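Local structure of uncharacterized protein (Bacteroides eggerthii DSM 20697, 4ECO) at residues G113-K118 against R142-K147. The protein is of unknown function but is built of leucine-rich repeats, a scaffold that often binds other proteins, and so probably takes part in protein binding. Sequence-based numbering, arbitrary orientation.
Sequences GSHGEK and RMHYQK. With NA (sodium ion), chain C.
H115 meets two consecutive aromatic residues of 142-147, H144 at the edge of its imidazole and Y145 over one face. The edge contact is polar: H115 NE2 and H144 ND1 lie 3.0 Å apart in a hydrogen bond in which either nitrogen could be the donor, and its angle of 152° marks it as moderately bent. H144 ND1 sits in the plane of the H115 ring, yet the two imidazoles are not coplanar; their planes differ by 41° and they meet rim to rim, without stacking. The outer nitrogens have partners too, H115 ND1 bonding to E255 and H144 NE2 to E121, which makes a hydrogen-bonded chain E255 - H115 - H144 - E121. If both outer nitrogens give their protons to the acids, the inner bond needs one more, and one of the rings would then probably be a charged imidazolium. The flanking acids also help to fix the rotation of each ring.

Y145 turns its edge to the H115 face in a T-shaped pair: the planes are nearly perpendicular, and Y145 CD2 lies 3.7 Å from H115 CG. Y145 CB adds a CH-pi contact, 4.1 Å from the H115 ring centroid. H115 CG lies between its backbone N and carbonyl carbon (chi1 66°), which sends the ring out from the turn toward 142-147. H144 and Y145 both hold CG anti to the backbone N; this presents H144 ND1 to H115 NE2 and lays Y145 CB and CD2 over the H115 face.

Behind H115, the turn is braced by S114 N donating to E117 OE1 (3.0 Å). The other carboxylate oxygen, E117 OE2, coordinates the sodium ion at 2.8 Å, with S192 O as another ligand. The contact thus forms a buried aromatic cluster that ties the sodium-bearing loop after strand 109-111 to helix 144-149, within an excursion between parallel strands 109-111 and 210-214 of the leucine-rich repeat solenoid.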
# COMPACT_ATOMS: atom_id res chain seq x y z
N GLY A 113 15.55 10.43 13.41
CA GLY A 113 14.39 10.89 12.68
C GLY A 113 13.74 9.67 12.09
O GLY A 113 14.33 8.60 12.16
N SER A 114 12.52 9.80 11.55
CA SER A 114 11.80 8.67 10.96
C SER A 114 10.68 9.13 10.08
O SER A 114 10.34 10.32 10.08
CB SER A 114 11.22 7.78 12.05
OG SER A 114 10.03 8.35 12.57
N HIS A 115 10.04 8.15 9.37
CA HIS A 115 8.88 8.41 8.53
C HIS A 115 7.69 8.79 9.42
O HIS A 115 6.80 9.49 8.95
CB HIS A 115 8.56 7.24 7.59
CG HIS A 115 8.13 5.98 8.26
ND1 HIS A 115 9.02 4.95 8.49
CD2 HIS A 115 6.90 5.59 8.68
CE1 HIS A 115 8.31 3.98 9.05
NE2 HIS A 115 7.03 4.33 9.19
N GLY A 116 7.74 8.39 10.70
CA GLY A 116 6.73 8.70 11.70
C GLY A 116 6.52 10.19 11.89
O GLY A 116 5.40 10.65 12.07
N GLU A 117 7.61 10.97 11.81
CA GLU A 117 7.59 12.43 11.98
C GLU A 117 6.70 13.13 10.93
O GLU A 117 6.09 14.15 11.26
CB GLU A 117 9.01 12.97 11.92
CG GLU A 117 9.83 12.59 13.14
CD GLU A 117 11.28 13.02 13.07
OE1 GLU A 117 11.92 12.75 12.02
OE2 GLU A 117 11.78 13.61 14.06
N LYS A 118 6.58 12.55 9.72
CA LYS A 118 5.74 13.10 8.65
C LYS A 118 4.26 12.83 8.93
O LYS A 118 3.42 13.54 8.37
CB LYS A 118 6.13 12.53 7.26
CG LYS A 118 7.42 13.10 6.61
CD LYS A 118 7.44 14.64 6.43
CE LYS A 118 8.47 15.27 7.35
NZ LYS A 118 8.26 16.71 7.58
N ARG A 142 7.80 -3.21 11.88
CA ARG A 142 8.35 -3.39 10.54
C ARG A 142 7.29 -3.07 9.46
O ARG A 142 7.62 -2.45 8.45
CB ARG A 142 8.85 -4.84 10.35
CG ARG A 142 10.23 -5.12 10.92
CD ARG A 142 10.77 -6.44 10.44
NE ARG A 142 12.23 -6.47 10.51
CZ ARG A 142 12.98 -7.54 10.28
NH1 ARG A 142 12.41 -8.70 9.98
NH2 ARG A 142 14.30 -7.47 10.38
N MSE A 143 6.03 -3.45 9.72
CA MSE A 143 4.87 -3.26 8.84
C MSE A 143 4.27 -1.86 8.93
O MSE A 143 3.29 -1.60 8.22
CB MSE A 143 3.76 -4.27 9.20
CG MSE A 143 4.16 -5.74 9.02
SE MSE A 143 4.91 -6.12 7.28
CE MSE A 143 3.33 -5.72 6.18
N HIS A 144 4.81 -0.98 9.79
CA HIS A 144 4.27 0.37 9.99
C HIS A 144 4.29 1.19 8.70
O HIS A 144 3.30 1.88 8.44
CB HIS A 144 4.98 1.15 11.11
CG HIS A 144 4.33 2.46 11.41
ND1 HIS A 144 4.50 3.56 10.57
CD2 HIS A 144 3.51 2.81 12.43
CE1 HIS A 144 3.76 4.52 11.10
NE2 HIS A 144 3.16 4.12 12.22
N TYR A 145 5.41 1.17 7.91
CA TYR A 145 5.45 1.98 6.70
C TYR A 145 4.42 1.45 5.71
O TYR A 145 3.69 2.24 5.09
CB TYR A 145 6.85 2.02 6.05
CG TYR A 145 6.95 2.97 4.87
CD1 TYR A 145 6.67 2.56 3.58
CD2 TYR A 145 7.38 4.29 5.05
CE1 TYR A 145 6.79 3.42 2.49
CE2 TYR A 145 7.50 5.16 3.97
CZ TYR A 145 7.20 4.73 2.70
OH TYR A 145 7.33 5.59 1.65
N GLN A 146 4.33 0.11 5.63
CA GLN A 146 3.42 -0.61 4.75
C GLN A 146 1.96 -0.24 5.03
O GLN A 146 1.28 0.18 4.10
CB GLN A 146 3.64 -2.13 4.91
CG GLN A 146 2.82 -3.02 3.96
CD GLN A 146 3.16 -2.87 2.50
OE1 GLN A 146 4.26 -2.47 2.12
NE2 GLN A 146 2.20 -3.20 1.66
N LYS A 147 1.51 -0.34 6.30
CA LYS A 147 0.12 -0.01 6.64
C LYS A 147 -0.18 1.46 6.41
O LYS A 147 -1.31 1.78 6.02
CB LYS A 147 -0.29 -0.43 8.08
CG LYS A 147 0.56 0.10 9.24
CD LYS A 147 -0.07 -0.20 10.62
CE LYS A 147 0.87 -0.05 11.82
NZ LYS A 147 1.80 -1.22 12.00
NA NA C . 11.72 16.40 14.48